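Side-chain contacts in putative isochorismatase (Streptomyces avermitilis, PDB 3KL2), which is of unknown function but probably acts as a hydrolase of the isochorismatase family, with a reaction and substrate that are not established: residues Val179-Asp184 with Tyr200-Phe205; Asn141-Leu146 with Tyr173-Arg178; Ile75-Ile80 with Leu119-Gly124. One frame throughout, in Å; residues are numbered along the deposited sequence.

In the fold
Along the chain the contacts come in series: contact 3 closes first, then contact 2, then contact 1. All three lie in the isochorismatase domain and border its parallel sheet, to which strands 75-78 and 178-187 both belong. Contact 3 sits at strand 75-78 and the loop leading to strand 126-127. Contact 1, at strand 178-187, lies on the opposite side of the chain's centre from contact 3, their centres about 22 Å apart. The centre of contact 2 is about 16 Å from that of contact 1 and 17 Å from that of contact 3. It touches both: Tyr173 meets Phe205 and Val179, and Leu146 packs on Met76. Helix 164-174 leads into strand 178-187, tying contact 2 to contact 1. Both reach the second subunit.

Contact 1: Val179-Asp184 with Tyr200-Phe205; sequences VITLTD and YDFPMF
Thr181 and Phe202 carry this contact. The threonine points from its strand toward the phenylalanine ring, and the two side chains cross obliquely. It meets the ring on the CD1-CE1 side. Thr181 CB lies 3.4 Å from Phe202 CD1. Thr181 OG1 comes closer still, 3.1 Å from Phe202 CD1, obliquely to the ring. The methyl group reaches further over the ring. Thr181 CG2 is 4.2 Å from the ring centroid of Phe202 and 29° off the ring normal, an off-centre CH-pi contact. The first torsion of Thr181 (chi1 50°) sets OG1 between the backbone N and the carbonyl carbon and turns CG2 to the side of the backbone N. Both branches can then touch the same ring.

The hydroxyl does not bond to the ring. Thr181 OG1 is hydrogen-bonded to Ser206 OG, and that serine also bonds to the backbone oxygen of Phe202, which ties the threonine to the helix end that bears the ring.

The two segments belong to a beta-alpha-beta unit: strand 178-187, helix 191-205, strand 207-209. The last strand lies beside the first in the parallel sheet. Pro208 and Met169 pack against both Thr181 and Phe202, and help to bury them.

One helical turn after Phe202, the backbone oxygen of Phe205 lies 3.9 Å from Val179 CB. The ring of Phe205 leads away from the strand. The helix is loosely bonded here. Met204 N bonds to Asp201 O at 3.1 Å, whereas the bond from Phe205 N to Phe202 O is weak. The backbone N of Val179 is hydrogen-bonded to Tyr94 OH of the second subunit.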
ATOM      1  N   VAL A 179      -1.085  -0.418 -17.867  1.00 21.41           N
ATOM      2  CA  VAL A 179      -0.103   0.652 -18.069  1.00 20.90           C
ATOM      3  C   VAL A 179       0.353   0.763 -19.533  1.00 20.66           C
ATOM      4  O   VAL A 179       0.733  -0.211 -20.142  1.00 21.35           O
ATOM      5  CB  VAL A 179       1.134   0.410 -17.196  1.00 20.49           C
ATOM      6  CG1 VAL A 179       2.024   1.625 -17.209  1.00 18.03           C
ATOM      7  CG2 VAL A 179       0.683   0.034 -15.753  1.00 18.51           C
ATOM      8  N   ILE A 180       0.320   1.954 -20.084  1.00 20.69           N
ATOM      9  CA  ILE A 180       0.881   2.224 -21.401  1.00 20.78           C
ATOM     10  C   ILE A 180       2.028   3.205 -21.155  1.00 21.28           C
ATOM     11  O   ILE A 180       1.827   4.226 -20.495  1.00 20.18           O
ATOM     12  CB  ILE A 180      -0.155   2.880 -22.311  1.00 20.68           C
ATOM     13  CG1 ILE A 180      -1.235   1.883 -22.698  1.00 21.33           C
ATOM     14  CG2 ILE A 180       0.481   3.437 -23.574  1.00 20.66           C
ATOM     15  CD1 ILE A 180      -2.463   2.572 -23.250  1.00 21.18           C
ATOM     16  N   THR A 181       3.232   2.857 -21.615  1.00 22.22           N
ATOM     17  CA  THR A 181       4.384   3.764 -21.543  1.00 23.07           C
ATOM     18  C   THR A 181       4.605   4.391 -22.896  1.00 22.93           C
ATOM     19  O   THR A 181       4.592   3.699 -23.897  1.00 23.78           O
ATOM     20  CB  THR A 181       5.689   3.065 -21.106  1.00 22.81           C
ATOM     21  OG1 THR A 181       5.900   1.890 -21.899  1.00 24.59           O
ATOM     22  CG2 THR A 181       5.610   2.677 -19.618  1.00 23.68           C
ATOM     23  N   LEU A 182       4.791   5.703 -22.891  1.00 22.95           N
ATOM     24  CA  LEU A 182       5.028   6.490 -24.057  1.00 22.83           C
ATOM     25  C   LEU A 182       6.532   6.501 -24.307  1.00 23.37           C
ATOM     26  O   LEU A 182       7.285   7.303 -23.686  1.00 23.87           O
ATOM     27  CB  LEU A 182       4.516   7.914 -23.862  1.00 22.78           C
ATOM     28  CG  LEU A 182       2.990   8.148 -23.854  1.00 23.79           C
ATOM     29  CD1 LEU A 182       2.658   9.479 -23.242  1.00 23.04           C
ATOM     30  CD2 LEU A 182       2.428   8.074 -25.264  1.00 22.88           C
ATOM     31  N   THR A 183       6.961   5.616 -25.212  1.00 22.85           N
ATOM     32  CA  THR A 183       8.393   5.373 -25.462  1.00 23.02           C
ATOM     33  C   THR A 183       9.132   6.620 -25.927  1.00 22.82           C
ATOM     34  O   THR A 183      10.294   6.786 -25.580  1.00 23.39           O
ATOM     35  CB  THR A 183       8.611   4.237 -26.494  1.00 22.98           C
ATOM     36  OG1 THR A 183       7.951   4.568 -27.736  1.00 22.18           O
ATOM     37  CG2 THR A 183       8.051   2.902 -25.937  1.00 23.29           C
ATOM     38  N   ASP A 184       8.460   7.502 -26.672  1.00 22.72           N
ATOM     39  CA  ASP A 184       9.059   8.775 -27.098  1.00 23.06           C
ATOM     40  C   ASP A 184       8.571   9.998 -26.295  1.00 22.84           C
ATOM     41  O   ASP A 184       8.656  11.114 -26.802  1.00 24.06           O
ATOM     42  CB  ASP A 184       8.907   9.025 -28.630  1.00 23.21           C
ATOM     43  CG  ASP A 184       7.453   9.055 -29.091  1.00 23.91           C
ATOM     44  OD1 ASP A 184       6.589   8.826 -28.235  1.00 24.93           O
ATOM     45  OD2 ASP A 184       7.161   9.277 -30.300  1.00 24.64           O
ATOM     46  N   TYR A 200      14.050  -3.698 -22.600  1.00 29.29           N
ATOM     47  CA  TYR A 200      14.087  -4.845 -21.714  1.00 30.53           C
ATOM     48  C   TYR A 200      12.964  -4.812 -20.648  1.00 30.18           C
ATOM     49  O   TYR A 200      12.207  -5.772 -20.542  1.00 31.35           O
ATOM     50  CB  TYR A 200      15.433  -4.886 -20.990  1.00 31.51           C
ATOM     51  CG  TYR A 200      16.688  -5.031 -21.871  1.00 36.52           C
ATOM     52  CD1 TYR A 200      16.597  -5.342 -23.240  1.00 39.68           C
ATOM     53  CD2 TYR A 200      17.970  -4.909 -21.303  1.00 39.83           C
ATOM     54  CE1 TYR A 200      17.724  -5.496 -24.021  1.00 43.21           C
ATOM     55  CE2 TYR A 200      19.110  -5.082 -22.076  1.00 43.12           C
ATOM     56  CZ  TYR A 200      18.986  -5.370 -23.447  1.00 45.03           C
ATOM     57  OH  TYR A 200      20.114  -5.540 -24.253  1.00 47.27           O
ATOM     58  N   ASP A 201      12.872  -3.716 -19.883  1.00 28.34           N
ATOM     59  CA  ASP A 201      11.979  -3.597 -18.721  1.00 27.41           C
ATOM     60  C   ASP A 201      10.524  -3.225 -19.090  1.00 25.90           C
ATOM     61  O   ASP A 201       9.574  -3.863 -18.641  1.00 24.89           O
ATOM     62  CB  ASP A 201      12.512  -2.526 -17.756  1.00 27.61           C
ATOM     63  CG  ASP A 201      13.846  -2.905 -17.094  1.00 28.35           C
ATOM     64  OD1 ASP A 201      14.177  -4.092 -17.018  1.00 28.37           O
ATOM     65  OD2 ASP A 201      14.560  -1.989 -16.620  1.00 30.43           O
ATOM     66  N   PHE A 202      10.354  -2.205 -19.923  1.00 24.34           N
ATOM     67  CA  PHE A 202       9.033  -1.727 -20.242  1.00 23.85           C
ATOM     68  C   PHE A 202       8.036  -2.793 -20.717  1.00 23.73           C
ATOM     69  O   PHE A 202       6.880  -2.690 -20.333  1.00 24.79           O
ATOM     70  CB  PHE A 202       9.061  -0.585 -21.246  1.00 23.76           C
ATOM     71  CG  PHE A 202       9.372   0.772 -20.650  1.00 23.75           C
ATOM     72  CD1 PHE A 202       8.909   1.928 -21.273  1.00 24.29           C
ATOM     73  CD2 PHE A 202      10.153   0.910 -19.528  1.00 22.34           C
ATOM     74  CE1 PHE A 202       9.206   3.175 -20.759  1.00 23.47           C
ATOM     75  CE2 PHE A 202      10.446   2.163 -19.024  1.00 23.06           C
ATOM     76  CZ  PHE A 202       9.966   3.282 -19.629  1.00 22.42           C
ATOM     77  N   PRO A 203       8.447  -3.779 -21.539  1.00 22.95           N
ATOM     78  CA  PRO A 203       7.469  -4.791 -22.012  1.00 23.46           C
ATOM     79  C   PRO A 203       7.004  -5.842 -20.986  1.00 23.49           C
ATOM     80  O   PRO A 203       5.994  -6.516 -21.207  1.00 22.59           O
ATOM     81  CB  PRO A 203       8.198  -5.497 -23.179  1.00 23.63           C
ATOM     82  CG  PRO A 203       9.272  -4.512 -23.622  1.00 22.88           C
ATOM     83  CD  PRO A 203       9.683  -3.800 -22.354  1.00 23.66           C
ATOM     84  N   MET A 204       7.749  -5.973 -19.891  1.00 23.80           N
ATOM     85  CA  MET A 204       7.371  -6.843 -18.787  1.00 23.60           C
ATOM     86  C   MET A 204       6.245  -6.217 -17.949  1.00 23.57           C
ATOM     87  O   MET A 204       5.540  -6.925 -17.250  1.00 24.30           O
ATOM     88  CB  MET A 204       8.567  -7.078 -17.848  1.00 24.04           C
ATOM     89  CG  MET A 204       9.787  -7.923 -18.360  1.00 24.92           C
ATOM     90  SD  MET A 204      11.071  -7.969 -17.039  1.00 25.02           S
ATOM     91  CE  MET A 204      11.912  -9.476 -17.542  1.00 34.88           C
ATOM     92  N   PHE A 205       6.123  -4.896 -17.949  1.00 23.08           N
ATOM     93  CA  PHE A 205       5.214  -4.221 -17.026  1.00 23.08           C
ATOM     94  C   PHE A 205       4.235  -3.323 -17.740  1.00 23.51           C
ATOM     95  O   PHE A 205       3.415  -2.694 -17.085  1.00 24.11           O
ATOM     96  CB  PHE A 205       6.007  -3.399 -16.011  1.00 22.96           C
ATOM     97  CG  PHE A 205       6.875  -4.230 -15.116  1.00 24.04           C
ATOM     98  CD1 PHE A 205       6.321  -4.948 -14.068  1.00 25.42           C
ATOM     99  CD2 PHE A 205       8.237  -4.342 -15.342  1.00 26.16           C
ATOM    100  CE1 PHE A 205       7.120  -5.760 -13.224  1.00 25.66           C
ATOM    101  CE2 PHE A 205       9.049  -5.124 -14.485  1.00 26.78           C
ATOM    102  CZ  PHE A 205       8.476  -5.836 -13.429  1.00 24.97           C
TER

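Contact 2: Asn141-Leu146 with Tyr173-Arg178; sequences NLDFIL and YERGFR
The Schellman motif that ends helix 164-174 brings Arg175 and Phe177 against Asp143 and Leu146 of helix 142-149. Gly176 is its C-prime residue, with positive phi. Gly176 N bonds to Tyr173 O, and Phe177 N to Gly172 O.

Arg175 reaches out with its chain extended from CG to NE. Its NH1 forms a salt bridge with Asp143 OD2 at 2.5 Å, a short distance whose exact value is doubtful. The hydrogen bond within it is bent, with an angle of 134° at the hydrogen. The nitrogen meets the oxygen from above the carboxylate plane, 55° out of it. The carboxylate and guanidinium planes are 50° apart.

The other carboxylate oxygen lies beside the Phe177 ring. Asp143 OD1 is at the ring edge, 3.6 Å from Phe177 CZ and in the ring plane. Leu146 comes to the same ring atom obliquely, its CD1 3.5 Å from Phe177 CZ. Arg147 adds a cation-pi contact to Phe177 and a long, weak ion pair to Asp143.

Phe137 touches both Asp143 and Arg175, and Met76 of the sheet lies against Leu146. After its Schellman ending, helix 164-174 gives way to strand 178-187, a helix-to-strand connection of the parallel alpha/beta sheet.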
ATOM      1  N   ASN A 141      -1.555  10.696  -3.661  1.00 16.80           N
ATOM      2  CA  ASN A 141      -2.968  10.349  -3.841  1.00 16.60           C
ATOM      3  C   ASN A 141      -3.306   9.775  -5.205  1.00 16.28           C
ATOM      4  O   ASN A 141      -4.480   9.708  -5.587  1.00 16.67           O
ATOM      5  CB  ASN A 141      -3.878  11.557  -3.572  1.00 17.34           C
ATOM      6  CG  ASN A 141      -3.535  12.804  -4.415  1.00 15.34           C
ATOM      7  OD1 ASN A 141      -2.646  12.786  -5.235  1.00 16.07           O
ATOM      8  ND2 ASN A 141      -4.238  13.884  -4.171  1.00 11.82           N
ATOM      9  N   LEU A 142      -2.295   9.365  -5.950  1.00 15.89           N
ATOM     10  CA  LEU A 142      -2.554   8.867  -7.289  1.00 15.97           C
ATOM     11  C   LEU A 142      -3.482   7.669  -7.325  1.00 16.56           C
ATOM     12  O   LEU A 142      -4.462   7.680  -8.101  1.00 17.33           O
ATOM     13  CB  LEU A 142      -1.263   8.488  -8.005  1.00 15.73           C
ATOM     14  CG  LEU A 142      -1.486   7.995  -9.462  1.00 14.41           C
ATOM     15  CD1 LEU A 142      -2.111   9.078 -10.277  1.00 13.65           C
ATOM     16  CD2 LEU A 142      -0.174   7.504 -10.130  1.00 14.48           C
ATOM     17  N   ASP A 143      -3.156   6.624  -6.561  1.00 16.38           N
ATOM     18  CA  ASP A 143      -3.980   5.418  -6.527  1.00 17.57           C
ATOM     19  C   ASP A 143      -5.419   5.716  -6.106  1.00 17.55           C
ATOM     20  O   ASP A 143      -6.383   5.265  -6.773  1.00 17.47           O
ATOM     21  CB  ASP A 143      -3.446   4.421  -5.522  1.00 19.27           C
ATOM     22  CG  ASP A 143      -3.863   2.998  -5.835  1.00 22.87           C
ATOM     23  OD1 ASP A 143      -4.404   2.727  -6.932  1.00 29.34           O
ATOM     24  OD2 ASP A 143      -3.548   2.138  -5.006  1.00 28.72           O
ATOM     25  N   PHE A 144      -5.573   6.483  -5.020  1.00 15.36           N
ATOM     26  CA  PHE A 144      -6.905   6.903  -4.581  1.00 15.83           C
ATOM     27  C   PHE A 144      -7.754   7.594  -5.681  1.00 15.70           C
ATOM     28  O   PHE A 144      -8.918   7.299  -5.856  1.00 15.35           O
ATOM     29  CB  PHE A 144      -6.788   7.848  -3.417  1.00 16.20           C
ATOM     30  CG  PHE A 144      -8.078   8.183  -2.799  1.00 16.96           C
ATOM     31  CD1 PHE A 144      -8.477   7.567  -1.619  1.00 17.16           C
ATOM     32  CD2 PHE A 144      -8.914   9.114  -3.390  1.00 15.25           C
ATOM     33  CE1 PHE A 144      -9.696   7.900  -1.041  1.00 17.47           C
ATOM     34  CE2 PHE A 144     -10.128   9.422  -2.821  1.00 14.46           C
ATOM     35  CZ  PHE A 144     -10.520   8.838  -1.676  1.00 16.63           C
ATOM     36  N   ILE A 145      -7.148   8.509  -6.409  1.00 15.42           N
ATOM     37  CA  ILE A 145      -7.875   9.313  -7.366  1.00 15.65           C
ATOM     38  C   ILE A 145      -8.229   8.474  -8.588  1.00 16.80           C
ATOM     39  O   ILE A 145      -9.351   8.558  -9.077  1.00 17.27           O
ATOM     40  CB  ILE A 145      -7.070  10.595  -7.737  1.00 15.22           C
ATOM     41  CG1 ILE A 145      -7.032  11.517  -6.523  1.00 14.66           C
ATOM     42  CG2 ILE A 145      -7.648  11.295  -9.010  1.00 16.11           C
ATOM     43  CD1 ILE A 145      -6.095  12.703  -6.596  1.00 14.04           C
ATOM     44  N   LEU A 146      -7.291   7.666  -9.081  1.00 17.37           N
ATOM     45  CA  LEU A 146      -7.574   6.819 -10.221  1.00 17.81           C
ATOM     46  C   LEU A 146      -8.692   5.854  -9.886  1.00 18.82           C
ATOM     47  O   LEU A 146      -9.628   5.653 -10.676  1.00 18.80           O
ATOM     48  CB  LEU A 146      -6.362   5.986 -10.626  1.00 17.34           C
ATOM     49  CG  LEU A 146      -5.134   6.693 -11.222  1.00 16.81           C
ATOM     50  CD1 LEU A 146      -4.032   5.682 -11.275  1.00 11.92           C
ATOM     51  CD2 LEU A 146      -5.380   7.317 -12.594  1.00 16.23           C
ATOM     52  N   TYR A 173       1.462  -1.759 -12.620  1.00 17.17           N
ATOM     53  CA  TYR A 173       1.250  -3.105 -13.073  1.00 16.71           C
ATOM     54  C   TYR A 173       0.768  -3.988 -11.957  1.00 16.96           C
ATOM     55  O   TYR A 173      -0.143  -4.787 -12.141  1.00 16.77           O
ATOM     56  CB  TYR A 173       2.575  -3.661 -13.620  1.00 17.15           C
ATOM     57  CG  TYR A 173       2.469  -5.043 -14.250  1.00 15.50           C
ATOM     58  CD1 TYR A 173       1.938  -5.196 -15.519  1.00 10.62           C
ATOM     59  CD2 TYR A 173       2.905  -6.171 -13.585  1.00 10.79           C
ATOM     60  CE1 TYR A 173       1.853  -6.447 -16.127  1.00  9.69           C
ATOM     61  CE2 TYR A 173       2.822  -7.406 -14.182  1.00 12.98           C
ATOM     62  CZ  TYR A 173       2.272  -7.533 -15.460  1.00 11.74           C
ATOM     63  OH  TYR A 173       2.157  -8.764 -16.050  1.00 13.88           O
ATOM     64  N   GLU A 174       1.428  -3.873 -10.808  1.00 17.89           N
ATOM     65  CA  GLU A 174       1.152  -4.705  -9.666  1.00 19.15           C
ATOM     66  C   GLU A 174      -0.271  -4.441  -9.223  1.00 20.45           C
ATOM     67  O   GLU A 174      -0.942  -5.333  -8.690  1.00 20.62           O
ATOM     68  CB  GLU A 174       2.083  -4.377  -8.484  1.00 19.64           C
ATOM     69  CG  GLU A 174       3.531  -4.756  -8.691  1.00 18.58           C
ATOM     70  CD  GLU A 174       3.727  -6.267  -8.642  1.00 21.66           C
ATOM     71  OE1 GLU A 174       2.793  -6.981  -8.163  1.00 22.14           O
ATOM     72  OE2 GLU A 174       4.827  -6.738  -9.057  1.00 23.42           O
ATOM     73  N   ARG A 175      -0.737  -3.220  -9.462  1.00 20.83           N
ATOM     74  CA  ARG A 175      -2.022  -2.831  -8.935  1.00 21.11           C
ATOM     75  C   ARG A 175      -3.104  -2.994  -9.959  1.00 20.84           C
ATOM     76  O   ARG A 175      -4.177  -2.511  -9.744  1.00 20.59           O
ATOM     77  CB  ARG A 175      -1.966  -1.404  -8.410  1.00 21.11           C
ATOM     78  CG  ARG A 175      -1.239  -1.350  -7.091  1.00 23.28           C
ATOM     79  CD  ARG A 175      -1.203   0.025  -6.551  1.00 24.67           C
ATOM     80  NE  ARG A 175      -0.168   0.153  -5.557  1.00 26.60           N
ATOM     81  CZ  ARG A 175      -0.102   1.106  -4.642  1.00 26.63           C
ATOM     82  NH1 ARG A 175      -1.050   2.025  -4.558  1.00 29.88           N
ATOM     83  NH2 ARG A 175       0.919   1.137  -3.814  1.00 24.84           N
ATOM     84  N   GLY A 176      -2.829  -3.692 -11.060  1.00 20.66           N
ATOM     85  CA  GLY A 176      -3.895  -4.127 -11.971  1.00 20.55           C
ATOM     86  C   GLY A 176      -4.312  -3.165 -13.082  1.00 20.76           C
ATOM     87  O   GLY A 176      -5.157  -3.517 -13.914  1.00 21.79           O
ATOM     88  N   PHE A 177      -3.709  -1.986 -13.120  1.00 19.59           N
ATOM     89  CA  PHE A 177      -3.854  -1.046 -14.220  1.00 19.50           C
ATOM     90  C   PHE A 177      -3.264  -1.600 -15.508  1.00 20.15           C
ATOM     91  O   PHE A 177      -2.308  -2.328 -15.490  1.00 20.41           O
ATOM     92  CB  PHE A 177      -3.166   0.307 -13.880  1.00 17.96           C
ATOM     93  CG  PHE A 177      -3.767   1.014 -12.683  1.00 16.48           C
ATOM     94  CD1 PHE A 177      -4.982   1.674 -12.782  1.00 16.75           C
ATOM     95  CD2 PHE A 177      -3.135   1.005 -11.462  1.00 17.91           C
ATOM     96  CE1 PHE A 177      -5.548   2.313 -11.718  1.00 16.49           C
ATOM     97  CE2 PHE A 177      -3.685   1.674 -10.381  1.00 16.74           C
ATOM     98  CZ  PHE A 177      -4.888   2.338 -10.516  1.00 17.32           C
ATOM     99  N   ARG A 178      -3.901  -1.297 -16.625  1.00 21.28           N
ATOM    100  CA  ARG A 178      -3.300  -1.443 -17.911  1.00 21.92           C
ATOM    101  C   ARG A 178      -2.382  -0.220 -18.078  1.00 22.22           C
ATOM    102  O   ARG A 178      -2.861   0.897 -18.352  1.00 22.98           O
ATOM    103  CB  ARG A 178      -4.362  -1.442 -19.008  1.00 22.38           C
ATOM    104  CG  ARG A 178      -3.708  -1.433 -20.373  1.00 24.30           C
ATOM    105  CD  ARG A 178      -4.664  -1.660 -21.481  1.00 28.10           C
ATOM    106  NE  ARG A 178      -5.676  -0.613 -21.578  1.00 29.82           N
ATOM    107  CZ  ARG A 178      -6.367  -0.361 -22.679  1.00 30.40           C
ATOM    108  NH1 ARG A 178      -6.160  -1.095 -23.759  1.00 32.12           N
ATOM    109  NH2 ARG A 178      -7.252   0.620 -22.714  1.00 29.29           N
TER

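Contact 3: Ile75-Ile80 with Leu119-Gly124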
ATOM      1  N   ILE A  75      -5.938  14.542 -17.595  1.00 22.78           N
ATOM      2  CA  ILE A  75      -4.516  14.738 -17.566  1.00 22.49           C
ATOM      3  C   ILE A  75      -4.173  14.891 -16.090  1.00 22.48           C
ATOM      4  O   ILE A  75      -4.752  15.719 -15.433  1.00 23.16           O
ATOM      5  CB  ILE A  75      -4.150  16.026 -18.311  1.00 22.32           C
ATOM      6  CG1 ILE A  75      -4.787  16.062 -19.728  1.00 23.41           C
ATOM      7  CG2 ILE A  75      -2.679  16.201 -18.384  1.00 23.59           C
ATOM      8  CD1 ILE A  75      -4.523  14.845 -20.643  1.00 21.48           C
ATOM      9  N   MET A  76      -3.244  14.091 -15.573  1.00 22.92           N
ATOM     10  CA  MET A  76      -2.822  14.148 -14.167  1.00 22.51           C
ATOM     11  C   MET A  76      -1.317  14.450 -14.050  1.00 23.42           C
ATOM     12  O   MET A  76      -0.523  13.685 -14.559  1.00 24.50           O
ATOM     13  CB  MET A  76      -3.071  12.798 -13.545  1.00 21.70           C
ATOM     14  CG  MET A  76      -4.543  12.409 -13.507  1.00 21.33           C
ATOM     15  SD  MET A  76      -4.826  10.967 -12.519  1.00 12.15           S
ATOM     16  CE  MET A  76      -6.555  10.832 -12.870  1.00 16.72           C
ATOM     17  N   HIS A  77      -0.927  15.537 -13.370  1.00 23.48           N
ATOM     18  CA  HIS A  77       0.484  15.922 -13.242  1.00 23.11           C
ATOM     19  C   HIS A  77       1.036  15.448 -11.923  1.00 21.92           C
ATOM     20  O   HIS A  77       0.409  15.611 -10.882  1.00 20.60           O
ATOM     21  CB  HIS A  77       0.644  17.459 -13.267  1.00 23.96           C
ATOM     22  CG  HIS A  77       0.194  18.124 -14.537  1.00 26.63           C
ATOM     23  ND1 HIS A  77       1.000  18.229 -15.652  1.00 29.63           N
ATOM     24  CD2 HIS A  77      -0.953  18.785 -14.838  1.00 29.81           C
ATOM     25  CE1 HIS A  77       0.360  18.910 -16.588  1.00 31.36           C
ATOM     26  NE2 HIS A  77      -0.827  19.259 -16.121  1.00 31.48           N
ATOM     27  N   ALA A  78       2.260  14.933 -11.947  1.00 21.85           N
ATOM     28  CA  ALA A  78       2.862  14.344 -10.764  1.00 20.42           C
ATOM     29  C   ALA A  78       4.220  14.959 -10.571  1.00 19.87           C
ATOM     30  O   ALA A  78       5.222  14.374 -10.930  1.00 19.48           O
ATOM     31  CB  ALA A  78       2.941  12.833 -10.888  1.00 20.19           C
ATOM     32  N   PRO A  79       4.256  16.177 -10.008  1.00 19.39           N
ATOM     33  CA  PRO A  79       5.501  16.852  -9.717  1.00 18.95           C
ATOM     34  C   PRO A  79       6.052  16.370  -8.408  1.00 18.70           C
ATOM     35  O   PRO A  79       5.300  15.921  -7.560  1.00 19.51           O
ATOM     36  CB  PRO A  79       5.083  18.325  -9.626  1.00 18.87           C
ATOM     37  CG  PRO A  79       3.736  18.285  -9.029  1.00 19.39           C
ATOM     38  CD  PRO A  79       3.100  16.979  -9.597  1.00 20.36           C
ATOM     39  N   ILE A  80       7.356  16.429  -8.237  1.00 18.52           N
ATOM     40  CA  ILE A  80       7.957  16.108  -6.948  1.00 18.32           C
ATOM     41  C   ILE A  80       8.448  17.432  -6.341  1.00 18.11           C
ATOM     42  O   ILE A  80       9.006  18.258  -7.071  1.00 18.99           O
ATOM     43  CB  ILE A  80       9.083  15.074  -7.152  1.00 18.01           C
ATOM     44  CG1 ILE A  80       9.674  14.611  -5.823  1.00 21.20           C
ATOM     45  CG2 ILE A  80      10.214  15.633  -7.959  1.00 17.18           C
ATOM     46  CD1 ILE A  80      10.958  13.783  -5.989  1.00 20.36           C
ATOM     47  N   LEU A 119       3.470  22.850 -20.488  1.00 26.51           N
ATOM     48  CA  LEU A 119       2.550  21.863 -19.961  1.00 26.56           C
ATOM     49  C   LEU A 119       1.902  22.364 -18.673  1.00 26.21           C
ATOM     50  O   LEU A 119       1.579  21.585 -17.804  1.00 26.07           O
ATOM     51  CB  LEU A 119       3.313  20.537 -19.719  1.00 26.84           C
ATOM     52  CG  LEU A 119       3.635  19.814 -21.036  1.00 26.28           C
ATOM     53  CD1 LEU A 119       4.830  18.835 -20.937  1.00 26.88           C
ATOM     54  CD2 LEU A 119       2.379  19.105 -21.521  1.00 25.90           C
ATOM     55  N   ALA A 120       1.723  23.672 -18.542  1.00 26.38           N
ATOM     56  CA  ALA A 120       1.096  24.211 -17.346  1.00 26.34           C
ATOM     57  C   ALA A 120      -0.313  23.611 -17.220  1.00 26.46           C
ATOM     58  O   ALA A 120      -1.061  23.553 -18.215  1.00 26.22           O
ATOM     59  CB  ALA A 120       1.039  25.725 -17.380  1.00 26.02           C
ATOM     60  N   PRO A 121      -0.673  23.159 -16.007  1.00 26.46           N
ATOM     61  CA  PRO A 121      -2.017  22.630 -15.735  1.00 27.30           C
ATOM     62  C   PRO A 121      -3.105  23.646 -16.074  1.00 27.70           C
ATOM     63  O   PRO A 121      -3.024  24.792 -15.634  1.00 27.77           O
ATOM     64  CB  PRO A 121      -2.001  22.362 -14.229  1.00 26.96           C
ATOM     65  CG  PRO A 121      -0.580  22.346 -13.856  1.00 26.97           C
ATOM     66  CD  PRO A 121       0.138  23.239 -14.786  1.00 26.31           C
ATOM     67  N   VAL A 122      -4.078  23.253 -16.891  1.00 28.58           N
ATOM     68  CA  VAL A 122      -5.185  24.147 -17.205  1.00 29.52           C
ATOM     69  C   VAL A 122      -6.468  23.530 -16.736  1.00 29.58           C
ATOM     70  O   VAL A 122      -6.514  22.319 -16.473  1.00 30.10           O
ATOM     71  CB  VAL A 122      -5.272  24.493 -18.701  1.00 29.74           C
ATOM     72  CG1 VAL A 122      -3.987  25.164 -19.123  1.00 31.72           C
ATOM     73  CG2 VAL A 122      -5.561  23.252 -19.580  1.00 30.87           C
ATOM     74  N   ASN A 123      -7.485  24.382 -16.614  1.00 29.55           N
ATOM     75  CA  ASN A 123      -8.849  24.012 -16.182  1.00 29.55           C
ATOM     76  C   ASN A 123      -9.206  22.520 -16.202  1.00 28.62           C
ATOM     77  O   ASN A 123      -9.399  21.899 -17.278  1.00 28.61           O
ATOM     78  CB  ASN A 123      -9.894  24.803 -17.018  1.00 30.17           C
ATOM     79  N   GLY A 124      -9.279  21.943 -15.014  1.00 27.63           N
ATOM     80  CA  GLY A 124      -9.752  20.558 -14.897  1.00 27.82           C
ATOM     81  C   GLY A 124      -8.675  19.482 -14.785  1.00 27.45           C
ATOM     82  O   GLY A 124      -8.982  18.302 -14.476  1.00 27.32           O
TER
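Strand 75-78 and the irregular segment Leu119-Gly124 come nearest at His77 and Pro121, whose CA atoms are 7.6 Å apart. His77 makes nearly the whole contact. Its CB points toward the loop. With CG anti to the carbonyl carbon (chi1 -62°), the imidazole extends across to Pro121 and to the backbone of Leu119.

Pro121 and Leu119 O both stand on one side of the imidazole plane, at different ends of the ring. His77 and Pro121 meet at a slant. Pro121 CG is 3.7 Å from His77 CD2, and Pro121 CB is 3.8 Å from the same atom. The proline backbone follows, with Pro121 CA 3.6 Å from His77 NE2. Toward the other end of the ring, Leu119 O comes to 3.2 Å from His77 CE1. This is a close approach without a hydrogen bond, and the oxygen stands oblique to the ring.

The polar end of the ring is satisfied next to the loop. His77 NE2 is hydrogen-bonded to Asp125 OD2, which also accepts the backbone N of Val122. One carboxylate oxygen therefore links the buried histidine to the backbone just after Pro121. It probably helps to fix the rotation of the ring.

Leu119 adds its backbone rather than its side chain to the closest contact. The side chain instead packs on Leu58 and Val65 of helix 57-71.

Beyond the loop the chain enters strand 126-127, and the backbone of His77 bonds to Ile126 and to Ile128 just after that strand. The contact thus joins strand 75-78 to the loop leading into strand 126-127, an outermost strand of this chain's parallel sheet, in a Rossmann-like alpha/beta fold.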